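PDB 3C2Q: uncharacterized conserved protein from Methanococcus maripaludis S2, which catalyses the cyclisation of L-ornithine to L-proline with release of ammonia, using NAD(+) as its cofactor. Local coordinates for residues N219-G224 and I230-I235; A181-S186 and H204-N209; A166-N171 and D265-T270; I146-G151 and A174-E179; A156-L161 and V329-L334. All blocks are in the same frame, centred on the assembly; numbering follows the deposited sequence.

Contact 1 (N219-G224 and I230-I235); sequences NAVESG and IMYQCI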
# COMPACT_ATOMS: atom_id res chain seq x y z
N ASN B 219 15.57 -30.81 -20.50
CA ASN B 219 15.87 -31.06 -21.92
C ASN B 219 16.40 -29.82 -22.63
O ASN B 219 17.30 -29.91 -23.47
CB ASN B 219 14.63 -31.53 -22.68
CG ASN B 219 14.25 -32.96 -22.34
OD1 ASN B 219 14.93 -33.62 -21.58
ND2 ASN B 219 13.14 -33.42 -22.90
N ALA B 220 15.79 -28.67 -22.34
CA ALA B 220 16.25 -27.39 -22.88
C ALA B 220 17.67 -27.02 -22.44
O ALA B 220 18.39 -26.38 -23.18
CB ALA B 220 15.26 -26.23 -22.49
N VAL B 221 18.03 -27.37 -21.22
CA VAL B 221 19.39 -27.15 -20.75
C VAL B 221 20.34 -28.14 -21.48
O VAL B 221 21.37 -27.72 -22.02
CB VAL B 221 19.52 -27.28 -19.22
CG1 VAL B 221 20.98 -27.30 -18.80
CG2 VAL B 221 18.77 -26.09 -18.50
N GLU B 222 19.95 -29.41 -21.52
CA GLU B 222 20.72 -30.45 -22.21
C GLU B 222 20.93 -30.18 -23.69
O GLU B 222 22.02 -30.42 -24.21
CB GLU B 222 20.11 -31.83 -21.93
CG GLU B 222 20.39 -32.29 -20.50
CD GLU B 222 19.79 -33.65 -20.12
OE1 GLU B 222 19.12 -34.30 -20.97
OE2 GLU B 222 20.00 -34.06 -18.95
N SER B 223 19.92 -29.63 -24.38
CA SER B 223 20.06 -29.22 -25.78
C SER B 223 20.87 -27.93 -26.07
O SER B 223 21.09 -27.60 -27.24
CB SER B 223 18.69 -29.09 -26.43
OG SER B 223 18.07 -27.87 -26.05
N GLY B 224 21.30 -27.21 -25.03
CA GLY B 224 21.94 -25.91 -25.21
C GLY B 224 21.01 -24.74 -25.52
O GLY B 224 21.47 -23.63 -25.78
N ILE B 230 18.00 -18.75 -13.40
CA ILE B 230 17.68 -19.47 -12.17
C ILE B 230 17.39 -20.95 -12.45
O ILE B 230 17.93 -21.82 -11.77
CB ILE B 230 16.45 -18.82 -11.46
CG1 ILE B 230 16.77 -17.39 -11.01
CG2 ILE B 230 16.01 -19.71 -10.28
CD1 ILE B 230 15.47 -16.47 -10.92
N MSE B 231 16.51 -21.25 -13.40
CA MSE B 231 16.10 -22.62 -13.68
C MSE B 231 17.32 -23.41 -14.22
O MSE B 231 17.55 -24.55 -13.82
CB MSE B 231 14.95 -22.66 -14.70
CG MSE B 231 13.72 -21.79 -14.34
SE MSE B 231 13.21 -22.14 -12.45
CE MSE B 231 12.61 -23.89 -12.67
N TYR B 232 18.09 -22.77 -15.10
CA TYR B 232 19.39 -23.33 -15.55
C TYR B 232 20.30 -23.72 -14.38
O TYR B 232 20.79 -24.86 -14.31
CB TYR B 232 20.10 -22.35 -16.48
CG TYR B 232 21.52 -22.75 -16.83
CD1 TYR B 232 21.78 -23.58 -17.93
CD2 TYR B 232 22.61 -22.28 -16.08
CE1 TYR B 232 23.11 -23.94 -18.26
CE2 TYR B 232 23.94 -22.64 -16.41
CZ TYR B 232 24.17 -23.47 -17.50
OH TYR B 232 25.47 -23.83 -17.82
N GLN B 233 20.52 -22.81 -13.44
CA GLN B 233 21.34 -23.14 -12.31
C GLN B 233 20.77 -24.26 -11.44
O GLN B 233 21.55 -25.01 -10.83
CB GLN B 233 21.68 -21.93 -11.45
CG GLN B 233 22.57 -20.92 -12.18
CD GLN B 233 23.99 -21.42 -12.46
OE1 GLN B 233 24.46 -22.39 -11.86
NE2 GLN B 233 24.66 -20.74 -13.39
N CYS B 234 19.45 -24.37 -11.37
CA CYS B 234 18.84 -25.48 -10.62
C CYS B 234 19.17 -26.81 -11.31
O CYS B 234 19.52 -27.78 -10.63
CB CYS B 234 17.31 -25.32 -10.50
SG CYS B 234 16.83 -24.02 -9.32
N ILE B 235 19.01 -26.86 -12.63
CA ILE B 235 19.39 -28.06 -13.39
C ILE B 235 20.86 -28.41 -13.15
O ILE B 235 21.18 -29.55 -12.77
CB ILE B 235 19.10 -27.89 -14.91
CG1 ILE B 235 17.58 -27.74 -15.15
CG2 ILE B 235 19.71 -29.07 -15.75
CD1 ILE B 235 16.68 -28.84 -14.46
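Val221 meets Tyr232 and Ile235 by apolar packing alone. Its CB points toward the facing helix. CG1 lies anti to the backbone N (chi1 169°) and is thereby carried to both partners. This methyl touches Ile235 CG2 at 3.7 Å and Tyr232 CD1 at 3.9 Å. It approaches the phenol ring obliquely, and the valine lies roughly perpendicular to the tyrosine side chain. CG2, the other Val221 branch, sits 3.9 Å from Ile235 CG1. Val221 and Ile235 thus lie alongside, pointing opposite ways, each using both branches. With an alanine here, both methyls that touch Ile235 are gone, and a gap is likely to open between Ile235 and the Tyr232 ring.

The polar bonds stay within each segment or go to other parts of the chain. Gly224, with positive phi, closes helix 217-222 in a Schellman motif. Its N bonds Val221 O at 3.1 Å. The contact joins two consecutive helices linked by a short loop. The second, 230-237, leads into strand 241-244 at the edge of the parallel sheet of the Rossmann-fold region.

Contact 2 (A181-S186 and H204-N209); sequences ALYGTS and HIYAIN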
# COMPACT_ATOMS: atom_id res chain seq x y z
N ALA B 181 16.64 -15.29 -20.00
CA ALA B 181 17.79 -16.07 -20.47
C ALA B 181 17.86 -16.11 -22.00
O ALA B 181 18.93 -15.88 -22.58
CB ALA B 181 17.77 -17.49 -19.89
N LEU B 182 16.73 -16.35 -22.66
CA LEU B 182 16.70 -16.47 -24.12
C LEU B 182 16.77 -15.14 -24.81
O LEU B 182 17.46 -15.00 -25.83
CB LEU B 182 15.44 -17.21 -24.60
CG LEU B 182 15.32 -18.66 -24.15
CD1 LEU B 182 13.99 -19.22 -24.69
CD2 LEU B 182 16.47 -19.49 -24.64
N TYR B 183 16.03 -14.15 -24.30
CA TYR B 183 15.84 -12.89 -25.00
C TYR B 183 16.34 -11.61 -24.31
O TYR B 183 16.27 -10.53 -24.90
CB TYR B 183 14.38 -12.72 -25.39
CG TYR B 183 13.86 -13.94 -26.13
CD1 TYR B 183 14.36 -14.26 -27.41
CD2 TYR B 183 12.94 -14.79 -25.54
CE1 TYR B 183 13.93 -15.39 -28.06
CE2 TYR B 183 12.51 -15.93 -26.19
CZ TYR B 183 12.99 -16.22 -27.45
OH TYR B 183 12.56 -17.35 -28.10
N GLY B 184 16.77 -11.72 -23.07
CA GLY B 184 17.22 -10.52 -22.35
C GLY B 184 16.09 -9.65 -21.76
O GLY B 184 16.37 -8.53 -21.25
N THR B 185 14.85 -10.15 -21.81
CA THR B 185 13.67 -9.38 -21.32
C THR B 185 12.80 -10.14 -20.30
O THR B 185 12.86 -11.37 -20.19
CB THR B 185 12.72 -8.98 -22.49
OG1 THR B 185 12.23 -10.17 -23.13
CG2 THR B 185 13.42 -8.12 -23.52
N SER B 186 11.97 -9.38 -19.58
CA SER B 186 10.87 -9.95 -18.80
C SER B 186 9.70 -9.06 -19.10
O SER B 186 9.80 -7.83 -18.96
CB SER B 186 11.19 -9.94 -17.31
OG SER B 186 10.19 -10.67 -16.58
N HIS B 204 7.75 -13.65 -24.13
CA HIS B 204 7.24 -14.57 -23.12
C HIS B 204 6.63 -15.85 -23.73
O HIS B 204 7.00 -16.97 -23.34
CB HIS B 204 6.23 -13.85 -22.19
CG HIS B 204 5.85 -14.69 -21.04
ND1 HIS B 204 4.57 -14.72 -20.52
CD2 HIS B 204 6.57 -15.57 -20.30
CE1 HIS B 204 4.52 -15.57 -19.52
NE2 HIS B 204 5.73 -16.11 -19.36
N ILE B 205 5.72 -15.70 -24.69
CA ILE B 205 5.19 -16.89 -25.42
C ILE B 205 6.29 -17.63 -26.21
O ILE B 205 6.28 -18.87 -26.27
CB ILE B 205 3.93 -16.57 -26.29
CG1 ILE B 205 3.24 -17.84 -26.82
CG2 ILE B 205 4.23 -15.57 -27.41
CD1 ILE B 205 2.79 -18.84 -25.75
N TYR B 206 7.25 -16.89 -26.79
CA TYR B 206 8.37 -17.57 -27.46
C TYR B 206 9.11 -18.43 -26.46
O TYR B 206 9.53 -19.55 -26.79
CB TYR B 206 9.36 -16.62 -28.11
CG TYR B 206 8.88 -15.83 -29.28
CD1 TYR B 206 7.78 -16.23 -30.04
CD2 TYR B 206 9.59 -14.70 -29.67
CE1 TYR B 206 7.35 -15.50 -31.10
CE2 TYR B 206 9.20 -13.95 -30.76
CZ TYR B 206 8.08 -14.36 -31.48
OH TYR B 206 7.68 -13.59 -32.54
N ALA B 207 9.29 -17.94 -25.23
CA ALA B 207 10.01 -18.72 -24.22
C ALA B 207 9.24 -19.99 -23.79
O ALA B 207 9.83 -21.07 -23.62
CB ALA B 207 10.38 -17.84 -22.97
N ILE B 208 7.93 -19.85 -23.62
CA ILE B 208 7.10 -21.02 -23.27
C ILE B 208 7.16 -22.03 -24.45
O ILE B 208 7.34 -23.22 -24.24
CB ILE B 208 5.64 -20.59 -23.01
CG1 ILE B 208 5.56 -19.76 -21.69
CG2 ILE B 208 4.65 -21.83 -22.94
CD1 ILE B 208 4.27 -18.89 -21.59
N ASN B 209 7.01 -21.53 -25.67
CA ASN B 209 7.03 -22.38 -26.89
C ASN B 209 8.34 -23.18 -26.97
O ASN B 209 8.34 -24.37 -27.26
CB ASN B 209 6.83 -21.52 -28.14
CG ASN B 209 6.28 -22.33 -29.31
OD1 ASN B 209 5.47 -23.22 -29.10
ND2 ASN B 209 6.70 -22.00 -30.53
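Leu182 and Ala207 mark the nearest approach of the two backbones, with their CA atoms 7.1 Å apart. Residues 181-183 form the last turn of helix 171-183. Gly184 then leaves helical angles with positive phi, and the chain enters the short strand 185-186. Residues 204-209 are helical throughout and belong to helix 203-214.

Leu182 sends CD1 against the backbone of helix 203-214, 4.0 Å from Ala207 CA. Tyr183 meets the same helix at Ala207 and one residue earlier, at Tyr206. Its CG is anti to the carbonyl carbon (chi1 -52°), a turn that swings the ring across to the other segment. The hydroxyl oxygen, Tyr183 OH, rests 3.3 Å from Tyr206 CB, and the two tyrosines are set nearly perpendicular. The ring presents its edge to the backbone of Ala207, with Tyr183 CE2 3.9 Å from Ala207 N. One face of the ring is covered by its own neighbour Leu182 CB, and the ring also stacks with that of His203.

In sequence, both helices fall between strands 166-170 and 241-244, which are neighbours in the parallel sheet of the Rossmann-fold region. The Ala207 side chain is about 9 Å from that of Asn171, which probably binds NAD(+).

A serine in place of Tyr183 is likely to open a gap beside Tyr206 CB and Ala207 N and to deprive His203 of its stacking partner. Beyond the contact, Tyr206 and Ile205 pack on Phe26 of a second subunit. Asn209 OD1 accepts a hydrogen bond from Leu22 N of that same subunit.

Contact 3 (A166-N171 and D265-T270); sequences AILAGN and DKMRTT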
# COMPACT_ATOMS: atom_id res chain seq x y z
N ALA B 166 16.24 -25.53 -2.47
CA ALA B 166 14.97 -25.77 -3.11
C ALA B 166 14.38 -24.45 -3.56
O ALA B 166 14.61 -23.42 -2.92
CB ALA B 166 13.96 -26.51 -2.15
N ILE B 167 13.60 -24.51 -4.64
CA ILE B 167 12.79 -23.34 -5.11
C ILE B 167 11.35 -23.74 -5.34
O ILE B 167 11.05 -24.69 -6.07
CB ILE B 167 13.35 -22.70 -6.42
CG1 ILE B 167 14.75 -22.12 -6.16
CG2 ILE B 167 12.37 -21.59 -6.95
CD1 ILE B 167 15.34 -21.34 -7.34
N LEU B 168 10.43 -23.03 -4.69
CA LEU B 168 9.02 -23.22 -4.90
C LEU B 168 8.49 -21.97 -5.59
O LEU B 168 8.76 -20.86 -5.13
CB LEU B 168 8.32 -23.39 -3.55
CG LEU B 168 8.94 -24.43 -2.61
CD1 LEU B 168 8.10 -24.53 -1.35
CD2 LEU B 168 9.01 -25.78 -3.32
N ALA B 169 7.77 -22.13 -6.69
CA ALA B 169 7.35 -20.97 -7.47
C ALA B 169 6.22 -21.44 -8.37
O ALA B 169 5.67 -22.53 -8.13
CB ALA B 169 8.53 -20.40 -8.28
N GLY B 170 5.84 -20.61 -9.34
CA GLY B 170 4.84 -20.96 -10.33
C GLY B 170 5.43 -20.88 -11.73
O GLY B 170 6.62 -20.65 -11.90
N ASN B 171 4.55 -21.01 -12.72
CA ASN B 171 4.89 -20.94 -14.12
C ASN B 171 5.48 -19.58 -14.45
O ASN B 171 6.39 -19.47 -15.27
CB ASN B 171 3.63 -21.13 -14.98
CG ASN B 171 3.95 -21.34 -16.48
OD1 ASN B 171 4.60 -22.30 -16.83
ND2 ASN B 171 3.48 -20.45 -17.34
N ASP B 265 1.24 -30.94 -1.57
CA ASP B 265 1.89 -32.06 -0.87
C ASP B 265 3.39 -32.11 -1.13
O ASP B 265 4.17 -32.30 -0.20
CB ASP B 265 1.22 -33.39 -1.27
CG ASP B 265 -0.21 -33.50 -0.75
OD1 ASP B 265 -0.59 -32.74 0.16
OD2 ASP B 265 -0.97 -34.34 -1.30
N LYS B 266 3.78 -31.88 -2.38
CA LYS B 266 5.19 -31.82 -2.76
C LYS B 266 5.92 -30.62 -2.11
O LYS B 266 7.04 -30.75 -1.65
CB LYS B 266 5.35 -31.78 -4.28
CG LYS B 266 6.80 -32.08 -4.73
CD LYS B 266 6.84 -32.59 -6.16
CE LYS B 266 8.22 -33.17 -6.51
NZ LYS B 266 8.31 -33.24 -8.01
N MSE B 267 5.25 -29.47 -2.06
CA MSE B 267 5.79 -28.29 -1.37
C MSE B 267 6.02 -28.56 0.10
O MSE B 267 7.04 -28.16 0.68
CB MSE B 267 4.84 -27.10 -1.54
CG MSE B 267 4.83 -26.57 -2.97
SE MSE B 267 3.36 -25.26 -3.23
CE MSE B 267 4.02 -23.88 -1.99
N ARG B 268 5.06 -29.24 0.73
CA ARG B 268 5.19 -29.51 2.16
C ARG B 268 6.42 -30.33 2.49
O ARG B 268 7.21 -29.98 3.36
CB ARG B 268 3.93 -30.19 2.71
CG ARG B 268 4.02 -30.45 4.21
CD ARG B 268 2.71 -31.02 4.77
NE ARG B 268 2.79 -31.24 6.22
CZ ARG B 268 1.93 -32.02 6.89
NH1 ARG B 268 0.95 -32.66 6.25
NH2 ARG B 268 2.06 -32.17 8.19
N THR B 269 6.62 -31.43 1.77
CA THR B 269 7.75 -32.31 2.03
C THR B 269 9.06 -31.61 1.67
O THR B 269 10.08 -31.83 2.32
CB THR B 269 7.60 -33.65 1.26
OG1 THR B 269 7.67 -33.39 -0.13
CG2 THR B 269 6.26 -34.28 1.52
N THR B 270 9.01 -30.73 0.67
CA THR B 270 10.19 -29.94 0.27
C THR B 270 10.65 -28.94 1.34
O THR B 270 11.84 -28.82 1.58
CB THR B 270 9.96 -29.22 -1.09
OG1 THR B 270 9.57 -30.17 -2.09
CG2 THR B 270 11.22 -28.56 -1.58
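Thr270 touches Ala166 and Leu168 through its methyl, while its hydroxyl turns back to a flat group of its own helix, the Lys266 carbonyl. No ring takes part in this contact. Thr270 OG1 stands above the carbonyl plane and bonds Lys266 O at 2.6 Å. Thr269 OG1 bonds the same oxygen at 3.1 Å, tilted from the plane. With Thr270 N, three donors grip Lys266 O.

The bond fixes the rotation of Thr270. With OG1 beside the backbone N (chi1 -54°), CG2 falls anti to that N and faces the strand. There it lies 3.5 Å from Ala166 CB, tighter than usual for two carbons. Thr270 CG2 is also 4.0 Å from Leu168 CD2. The other Leu168 branch, CD1, reaches Met267 CB at 4.2 Å. The Met267 chain, a selenomethionine, bends at chi3 (65°), which brings CE as well to about the same distance from Leu168 CD1.

Strand 166-170 and helix 260-271 run nearly antiparallel, at 153°, with the axes of these short segments 9.8 Å apart. Ile167 and Ala169 point away from the helix, and Ile167 packs on Ile230 and Cys234 of helix 230-237. The strand is therefore covered on both sides, as in a Rossmann fold. Just beyond it, Asn171 probably binds NAD(+). Met267 also packs on His285, another probable NAD(+) residue, and on Ile247 of a second subunit.

The chemistry across the contact is purely apolar: the threonine spends its hydroxyl on its own helix and gives only its methyl to the buried strand.

Contact 4 (I146-G151 and A174-E179); sequences IIHTGG and ATHDIE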
# COMPACT_ATOMS: atom_id res chain seq x y z
N ILE B 146 10.58 -10.95 -9.02
CA ILE B 146 12.02 -11.14 -8.89
C ILE B 146 12.65 -10.83 -10.24
O ILE B 146 13.67 -10.15 -10.30
CB ILE B 146 12.38 -12.60 -8.49
CG1 ILE B 146 11.96 -12.89 -7.04
CG2 ILE B 146 13.92 -12.85 -8.63
CD1 ILE B 146 11.92 -14.41 -6.76
N ILE B 147 12.03 -11.34 -11.31
CA ILE B 147 12.58 -11.17 -12.66
C ILE B 147 12.31 -9.77 -13.19
O ILE B 147 13.22 -9.08 -13.70
CB ILE B 147 12.04 -12.24 -13.69
CG1 ILE B 147 12.07 -13.66 -13.10
CG2 ILE B 147 12.86 -12.19 -15.00
CD1 ILE B 147 13.48 -14.10 -12.51
N HIS B 148 11.06 -9.33 -13.05
CA HIS B 148 10.69 -8.00 -13.56
C HIS B 148 11.52 -6.89 -12.98
O HIS B 148 11.78 -5.92 -13.67
CB HIS B 148 9.21 -7.67 -13.28
CG HIS B 148 8.25 -8.71 -13.73
ND1 HIS B 148 8.48 -9.52 -14.83
CD2 HIS B 148 7.06 -9.10 -13.22
CE1 HIS B 148 7.47 -10.36 -14.98
NE2 HIS B 148 6.58 -10.12 -14.02
N THR B 149 11.94 -7.03 -11.72
CA THR B 149 12.70 -5.97 -11.03
C THR B 149 14.23 -6.09 -11.17
O THR B 149 14.97 -5.30 -10.58
CB THR B 149 12.37 -5.93 -9.52
OG1 THR B 149 12.73 -7.17 -8.93
CG2 THR B 149 10.91 -5.67 -9.29
N GLY B 150 14.68 -7.06 -11.96
CA GLY B 150 16.13 -7.21 -12.23
C GLY B 150 16.87 -7.99 -11.16
O GLY B 150 18.10 -7.96 -11.12
N GLY B 151 16.11 -8.71 -10.32
CA GLY B 151 16.69 -9.54 -9.28
C GLY B 151 17.08 -10.95 -9.72
O GLY B 151 17.66 -11.67 -8.96
N ALA B 174 9.32 -19.16 -13.46
CA ALA B 174 10.17 -19.98 -14.35
C ALA B 174 10.17 -19.46 -15.77
O ALA B 174 11.25 -19.36 -16.38
CB ALA B 174 9.74 -21.45 -14.33
N THR B 175 9.00 -19.11 -16.30
CA THR B 175 8.93 -18.72 -17.70
C THR B 175 9.51 -17.33 -17.97
O THR B 175 10.08 -17.11 -19.03
CB THR B 175 7.52 -18.86 -18.34
OG1 THR B 175 6.59 -17.97 -17.67
CG2 THR B 175 7.03 -20.32 -18.25
N HIS B 176 9.36 -16.39 -17.02
CA HIS B 176 10.06 -15.09 -17.17
C HIS B 176 11.55 -15.16 -16.96
O HIS B 176 12.29 -14.43 -17.64
CB HIS B 176 9.42 -13.96 -16.33
CG HIS B 176 8.03 -13.58 -16.79
ND1 HIS B 176 7.77 -13.06 -18.05
CD2 HIS B 176 6.84 -13.66 -16.17
CE1 HIS B 176 6.48 -12.82 -18.17
NE2 HIS B 176 5.88 -13.20 -17.05
N ASP B 177 12.00 -16.01 -16.04
CA ASP B 177 13.44 -16.30 -15.90
C ASP B 177 13.97 -16.79 -17.27
O ASP B 177 15.00 -16.33 -17.77
CB ASP B 177 13.68 -17.36 -14.82
CG ASP B 177 15.14 -17.88 -14.79
OD1 ASP B 177 16.09 -17.09 -14.51
OD2 ASP B 177 15.32 -19.10 -15.01
N ILE B 178 13.21 -17.69 -17.89
CA ILE B 178 13.64 -18.27 -19.16
C ILE B 178 13.56 -17.27 -20.31
O ILE B 178 14.47 -17.20 -21.14
CB ILE B 178 12.88 -19.60 -19.43
CG1 ILE B 178 13.41 -20.65 -18.45
CG2 ILE B 178 13.07 -20.04 -20.94
CD1 ILE B 178 12.50 -21.87 -18.22
N GLU B 179 12.50 -16.45 -20.33
CA GLU B 179 12.43 -15.30 -21.22
C GLU B 179 13.67 -14.43 -21.14
O GLU B 179 14.18 -13.97 -22.19
CB GLU B 179 11.21 -14.40 -20.92
CG GLU B 179 10.97 -13.33 -21.95
CD GLU B 179 10.04 -12.21 -21.47
OE1 GLU B 179 9.25 -12.42 -20.50
OE2 GLU B 179 10.09 -11.10 -22.04
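His176, whose ring receives His148 on one face, is tied at its edge to Glu179 OE1. The bond from His176 ND1 to Glu179 OE1 is 2.9 Å long and fairly straight, at 160°. The acceptor lies in the imidazole plane. Leu187 N also bonds this oxygen, so two donors grip it. The bond holds the His176 ring at a set rotation.

His148 meets that ring edge-on. The two rings form a T-shaped pair with centroids 4.8 Å apart and planes at 70°. His148 CE1 leads, 3.6 Å from His176 CD2 and offset toward the rim. Ser186 OG hydrogen-bonds His148 ND1 and steadies this second ring. His176 also stacks with His204.

Ile147 packs beside the histidines on the backbone of helix 171-183. Its CG2 lies 3.5 Å from His176 O, and its CG1 lies 3.8 Å from Asp177 N. The end of the chain, Ile147 CD1, reaches Asp177 CB at 4.0 Å. The Asp177 carboxylate itself is bound to Ile230 N and Met231 N, at the start of helix 230-237.

Gly150 closes helix 145-148 in a Schellman motif. That helix follows the first strand of the Rossmann-fold sheet, 138-142. Helix 171-183 follows the neighbouring strand 166-170 and begins with Asn171 and Ala172, which probably bind NAD(+). The histidine pair thus lies beside the probable dinucleotide site.

Contact 5 (A156-L161 and V329-L334); sequences AKMVEL and VFLVLL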
# COMPACT_ATOMS: atom_id res chain seq x y z
N ALA B 156 19.95 -16.28 -9.29
CA ALA B 156 20.62 -17.39 -10.02
C ALA B 156 22.04 -17.64 -9.48
O ALA B 156 22.47 -18.78 -9.31
CB ALA B 156 20.66 -17.10 -11.52
N LYS B 157 22.76 -16.56 -9.22
CA LYS B 157 24.06 -16.65 -8.58
C LYS B 157 24.07 -17.32 -7.19
O LYS B 157 24.97 -18.12 -6.88
CB LYS B 157 24.73 -15.27 -8.56
CG LYS B 157 26.17 -15.27 -8.02
CD LYS B 157 27.10 -16.12 -8.86
CE LYS B 157 27.37 -15.48 -10.19
NZ LYS B 157 28.54 -16.14 -10.87
N MSE B 158 23.07 -17.03 -6.36
CA MSE B 158 22.95 -17.70 -5.06
C MSE B 158 22.75 -19.20 -5.24
O MSE B 158 23.32 -19.98 -4.47
CB MSE B 158 21.81 -17.10 -4.20
CG MSE B 158 22.06 -15.65 -3.85
SE MSE B 158 20.40 -14.83 -3.10
CE MSE B 158 20.93 -12.95 -3.33
N VAL B 159 21.95 -19.60 -6.22
CA VAL B 159 21.79 -21.02 -6.57
C VAL B 159 23.15 -21.61 -7.00
O VAL B 159 23.59 -22.64 -6.46
CB VAL B 159 20.76 -21.22 -7.69
CG1 VAL B 159 20.60 -22.70 -8.02
CG2 VAL B 159 19.35 -20.66 -7.27
N GLU B 160 23.82 -20.92 -7.93
CA GLU B 160 25.15 -21.31 -8.42
C GLU B 160 26.14 -21.50 -7.27
O GLU B 160 26.88 -22.50 -7.23
CB GLU B 160 25.63 -20.28 -9.46
CG GLU B 160 26.99 -20.59 -10.07
CD GLU B 160 27.44 -19.57 -11.11
OE1 GLU B 160 26.74 -18.53 -11.36
OE2 GLU B 160 28.50 -19.84 -11.72
N LEU B 161 26.11 -20.59 -6.29
CA LEU B 161 27.05 -20.61 -5.17
C LEU B 161 26.70 -21.59 -4.04
O LEU B 161 27.41 -21.64 -3.03
CB LEU B 161 27.26 -19.20 -4.59
CG LEU B 161 27.98 -18.12 -5.43
CD1 LEU B 161 27.82 -16.76 -4.78
CD2 LEU B 161 29.47 -18.45 -5.61
N VAL B 329 16.26 -4.72 -5.81
CA VAL B 329 17.41 -4.07 -5.18
C VAL B 329 17.91 -4.89 -3.99
O VAL B 329 19.11 -5.10 -3.83
CB VAL B 329 17.09 -2.62 -4.75
CG1 VAL B 329 18.39 -1.90 -4.29
CG2 VAL B 329 16.45 -1.86 -5.95
N PHE B 330 16.99 -5.35 -3.15
CA PHE B 330 17.32 -6.24 -2.06
C PHE B 330 18.19 -7.43 -2.50
O PHE B 330 19.22 -7.70 -1.87
CB PHE B 330 16.01 -6.74 -1.40
CG PHE B 330 16.22 -7.82 -0.37
CD1 PHE B 330 16.51 -7.50 0.96
CD2 PHE B 330 16.13 -9.15 -0.72
CE1 PHE B 330 16.71 -8.52 1.92
CE2 PHE B 330 16.34 -10.18 0.24
CZ PHE B 330 16.63 -9.86 1.54
N LEU B 331 17.79 -8.15 -3.56
CA LEU B 331 18.56 -9.31 -4.04
C LEU B 331 19.96 -8.92 -4.51
O LEU B 331 20.92 -9.65 -4.26
CB LEU B 331 17.82 -10.12 -5.13
CG LEU B 331 16.60 -10.91 -4.60
CD1 LEU B 331 15.76 -11.42 -5.77
CD2 LEU B 331 17.01 -12.06 -3.68
N VAL B 332 20.07 -7.77 -5.16
CA VAL B 332 21.40 -7.29 -5.67
C VAL B 332 22.34 -6.99 -4.50
O VAL B 332 23.51 -7.44 -4.46
CB VAL B 332 21.22 -6.08 -6.64
CG1 VAL B 332 22.59 -5.46 -7.02
CG2 VAL B 332 20.49 -6.55 -7.93
N LEU B 333 21.81 -6.27 -3.51
CA LEU B 333 22.57 -5.97 -2.29
C LEU B 333 22.89 -7.21 -1.45
O LEU B 333 24.01 -7.32 -0.90
CB LEU B 333 21.82 -4.93 -1.45
CG LEU B 333 21.72 -3.53 -2.06
CD1 LEU B 333 20.85 -2.61 -1.17
CD2 LEU B 333 23.15 -2.93 -2.30
N LEU B 334 21.92 -8.11 -1.30
CA LEU B 334 22.13 -9.35 -0.57
C LEU B 334 23.30 -10.16 -1.17
O LEU B 334 24.18 -10.61 -0.45
CB LEU B 334 20.87 -10.20 -0.54
CG LEU B 334 20.86 -11.48 0.30
CD1 LEU B 334 21.37 -11.24 1.72
CD2 LEU B 334 19.43 -12.11 0.25
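Met158, a selenomethionine, provides most of the buried surface and makes its contact with the other helix through its terminal methyl, CE. Its chain is extended beyond CG (chi2 168°, chi3 -163°), and this length covers the distance between helices whose nearest CA atoms, in Met158 and Leu334, are 9.5 Å apart. The methyl ends against one turn of helix 327-342. It lies 3.4 Å from the carbonyl oxygen of Leu331, 3.9 Å from Leu334 CG and 4.0 Å from Leu331 CD2.

Leu331 and Leu334 are three residues apart, so they sit on neighbouring positions of one helix face. Leu331 offers a single branch, CD2, together with its carbonyl oxygen. Leu334 has CB, CG and CD2 all near the methyl, and its side chain crosses that of Met158 at about a right angle.

Helix 152-160 belongs to the beta-alpha-beta crossover from strand 138-142 to strand 166-170. Helix 327-342 follows the last strand of the same parallel sheet, 321-324. The contact therefore brings an early helix of the Rossmann-fold region against its final one. The Leu331 side chain is about 4 Å from that of Val327, which probably binds NAD(+).

Other residues extend the packing. Met158 also touches Leu335 and Leu338 of helix 327-342 and Ile164 in the loop before strand 166-170. Leu334 packs on Ala120 and Met123 of helix 112-133. On helix 327-342, Val329 packs on Val329 of a third subunit.

All five contacts lie in the Rossmann-fold region. Contacts 2 and 4 share helix 171-183, their centres about 9 Å apart. Contact 4 closes before contact 2 opens, and contact 1 follows both. Contact 1 is nested in the loop closed by contact 3, itself inside that of contact 5; contact 4 interleaves with both of these along the chain. Helix 230-237 of contact 1 touches Ile167 of contact 3, Asp177 of contact 4 and Val159 of contact 5. Contacts 4 and 5 meet at Ile146 and Leu331, and both reach a third subunit. Contact 3 fastens a helix to a sheet strand; the others join helices. Contacts 3, 4 and 5 lie close to probable NAD(+)-binding residues; contact 1 does not.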